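Local coordinates for GST N-terminal domain-containing protein (Pseudomonas syringae pv. tomato, PDB 3IC8) that is of unknown function but resembles glutathione S-transferases and may bind glutathione, at residues V260-V265 and E282-R287. Residues are numbered along the deposited sequence; the frame is centred on the assembly and turned at random.
Sequences VAIAAV and EELILR
With chi1 at -66°, Ile262 carries CG1 beside its own backbone N, and a nearly trans chi2 (-168°) then takes CD1 out to Leu284. Leu286 turns the other way, CG set opposite the backbone N (chi1 151°), which brings CD1 alongside the isoleucine. The ends of the two branches meet where Ile262 CD1 lies 4.1 Å from Leu284 CD1, the side chains crossing at a slant. On Leu286 the touch falls further back: its CD1 sits 4.2 Å from Ile262 CG1, and the two side chains run past each other in opposite senses. No hydrogen bond joins the segments, because strand 272-279 lies between strands 259-264 and 284-290 in a strongly curved antiparallel run, and the contact spans its concave side, consistent with a small barrel-like roll of strands 296-300, 284-290, 272-279, 259-264 and 305-309. The isoleucine thus reaches both leucines, which lie two residues apart, point to the same side of their strand and, like it, are buried. Val272 also touches Leu286, Val307 and Thr279 touch Leu284, and Phe300 and Phe305 pack on Ile262.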
ATOM      1  N   VAL A 260       3.700  43.891  28.634  1.00 26.39           N
ATOM      2  CA  VAL A 260       4.456  43.547  27.472  1.00 25.55           C
ATOM      3  C   VAL A 260       3.679  43.424  26.206  1.00 25.09           C
ATOM      4  O   VAL A 260       2.498  43.237  26.217  1.00 25.41           O
ATOM      5  CB  VAL A 260       5.011  42.202  27.649  1.00 25.55           C
ATOM      6  CG1 VAL A 260       5.294  41.646  26.323  1.00 25.66           C
ATOM      7  CG2 VAL A 260       6.205  42.231  28.532  1.00 25.50           C
ATOM      8  N   ALA A 261       4.383  43.485  25.100  1.00 24.44           N
ATOM      9  CA  ALA A 261       3.821  43.131  23.824  1.00 23.58           C
ATOM     10  C   ALA A 261       4.749  42.125  23.211  1.00 22.90           C
ATOM     11  O   ALA A 261       5.922  42.158  23.426  1.00 23.23           O
ATOM     12  CB  ALA A 261       3.704  44.304  22.960  1.00 23.36           C
ATOM     13  N   ILE A 262       4.199  41.196  22.472  1.00 21.91           N
ATOM     14  CA  ILE A 262       5.002  40.227  21.785  1.00 21.48           C
ATOM     15  C   ILE A 262       4.598  40.217  20.350  1.00 21.01           C
ATOM     16  O   ILE A 262       3.440  40.188  20.040  1.00 20.47           O
ATOM     17  CB  ILE A 262       4.842  38.835  22.395  1.00 21.64           C
ATOM     18  CG1 ILE A 262       5.389  38.830  23.791  1.00 21.47           C
ATOM     19  CG2 ILE A 262       5.604  37.812  21.643  1.00 20.67           C
ATOM     20  CD1 ILE A 262       5.529  37.520  24.328  1.00 23.80           C
ATOM     21  N   ALA A 263       5.574  40.249  19.471  1.00 20.66           N
ATOM     22  CA  ALA A 263       5.294  40.151  18.060  1.00 21.08           C
ATOM     23  C   ALA A 263       6.225  39.193  17.374  1.00 21.39           C
ATOM     24  O   ALA A 263       7.324  38.985  17.802  1.00 21.15           O
ATOM     25  CB  ALA A 263       5.372  41.486  17.414  1.00 20.82           C
ATOM     26  N   ALA A 264       5.757  38.612  16.290  1.00 21.69           N
ATOM     27  CA  ALA A 264       6.603  37.809  15.460  1.00 22.09           C
ATOM     28  C   ALA A 264       7.559  38.757  14.830  1.00 22.48           C
ATOM     29  O   ALA A 264       7.206  39.857  14.512  1.00 22.60           O
ATOM     30  CB  ALA A 264       5.812  37.137  14.432  1.00 21.78           C
ATOM     31  N   VAL A 265       8.786  38.320  14.673  1.00 22.98           N
ATOM     32  CA  VAL A 265       9.827  39.132  14.106  1.00 23.75           C
ATOM     33  C   VAL A 265       9.550  39.497  12.668  1.00 24.26           C
ATOM     34  O   VAL A 265       9.851  40.585  12.226  1.00 24.36           O
ATOM     35  CB  VAL A 265      11.116  38.408  14.164  1.00 23.82           C
ATOM     36  CG1 VAL A 265      11.883  38.699  12.964  1.00 23.79           C
ATOM     37  CG2 VAL A 265      11.850  38.798  15.387  1.00 23.61           C
ATOM     38  N   GLU A 282      12.154  27.660  26.561  1.00 24.34           N
ATOM     39  CA  GLU A 282      11.378  27.400  25.400  1.00 24.63           C
ATOM     40  C   GLU A 282      10.168  28.285  25.261  1.00 25.34           C
ATOM     41  O   GLU A 282       9.531  28.261  24.243  1.00 26.37           O
ATOM     42  CB  GLU A 282      10.917  25.966  25.455  1.00 23.72           C
ATOM     43  CG  GLU A 282      12.019  24.978  25.400  1.00 24.31           C
ATOM     44  CD  GLU A 282      12.640  24.836  24.025  1.00 25.32           C
ATOM     45  OE1 GLU A 282      11.989  25.136  23.038  1.00 24.35           O
ATOM     46  OE2 GLU A 282      13.790  24.416  23.930  1.00 23.46           O
ATOM     47  N   GLU A 283       9.818  29.039  26.284  1.00 25.29           N
ATOM     48  CA  GLU A 283       8.505  29.646  26.313  1.00 25.27           C
ATOM     49  C   GLU A 283       8.334  31.019  26.933  1.00 24.66           C
ATOM     50  O   GLU A 283       8.955  31.351  27.893  1.00 24.13           O
ATOM     51  CB  GLU A 283       7.571  28.690  27.033  1.00 25.85           C
ATOM     52  CG  GLU A 283       6.167  28.746  26.607  1.00 27.46           C
ATOM     53  CD  GLU A 283       5.335  27.728  27.311  1.00 31.38           C
ATOM     54  OE1 GLU A 283       5.757  27.202  28.338  1.00 33.67           O
ATOM     55  OE2 GLU A 283       4.254  27.439  26.838  1.00 31.73           O
ATOM     56  N   LEU A 284       7.431  31.789  26.377  1.00 24.25           N
ATOM     57  CA  LEU A 284       6.921  32.970  27.009  1.00 24.41           C
ATOM     58  C   LEU A 284       5.414  32.884  27.129  1.00 24.44           C
ATOM     59  O   LEU A 284       4.751  32.542  26.192  1.00 24.43           O
ATOM     60  CB  LEU A 284       7.288  34.200  26.213  1.00 24.71           C
ATOM     61  CG  LEU A 284       8.735  34.407  25.844  1.00 24.50           C
ATOM     62  CD1 LEU A 284       8.809  35.086  24.559  1.00 24.13           C
ATOM     63  CD2 LEU A 284       9.363  35.211  26.856  1.00 24.98           C
ATOM     64  N   ILE A 285       4.875  33.211  28.287  1.00 24.52           N
ATOM     65  CA  ILE A 285       3.445  33.167  28.495  1.00 24.60           C
ATOM     66  C   ILE A 285       2.832  34.515  28.822  1.00 24.92           C
ATOM     67  O   ILE A 285       3.287  35.219  29.675  1.00 24.81           O
ATOM     68  CB  ILE A 285       3.094  32.213  29.587  1.00 24.51           C
ATOM     69  CG1 ILE A 285       3.861  30.933  29.407  1.00 24.70           C
ATOM     70  CG2 ILE A 285       1.675  31.874  29.521  1.00 24.42           C
ATOM     71  CD1 ILE A 285       3.319  29.848  30.168  1.00 23.79           C
ATOM     72  N   LEU A 286       1.755  34.830  28.172  1.00 24.91           N
ATOM     73  CA  LEU A 286       1.224  36.109  28.387  1.00 25.50           C
ATOM     74  C   LEU A 286      -0.261  36.012  28.665  1.00 25.52           C
ATOM     75  O   LEU A 286      -0.952  35.215  28.084  1.00 25.05           O
ATOM     76  CB  LEU A 286       1.640  36.969  27.213  1.00 25.60           C
ATOM     77  CG  LEU A 286       0.881  38.131  26.678  1.00 24.95           C
ATOM     78  CD1 LEU A 286       1.530  38.574  25.421  1.00 24.68           C
ATOM     79  CD2 LEU A 286      -0.485  37.629  26.429  1.00 24.40           C
ATOM     80  N   ARG A 287      -0.705  36.804  29.629  1.00 25.63           N
ATOM     81  CA  ARG A 287      -2.065  36.806  30.112  1.00 25.95           C
ATOM     82  C   ARG A 287      -2.789  37.971  29.502  1.00 25.78           C
ATOM     83  O   ARG A 287      -2.289  39.043  29.485  1.00 25.94           O
ATOM     84  CB  ARG A 287      -2.090  36.898  31.630  1.00 26.13           C
ATOM     85  CG  ARG A 287      -3.458  36.826  32.259  1.00 26.85           C
ATOM     86  CD  ARG A 287      -3.524  37.631  33.534  1.00 29.05           C
ATOM     87  NE  ARG A 287      -4.428  37.058  34.520  1.00 30.91           N
ATOM     88  CZ  ARG A 287      -5.545  37.640  34.946  1.00 32.37           C
ATOM     89  NH1 ARG A 287      -5.919  38.815  34.486  1.00 32.36           N
ATOM     90  NH2 ARG A 287      -6.298  37.039  35.839  1.00 32.14           N
TER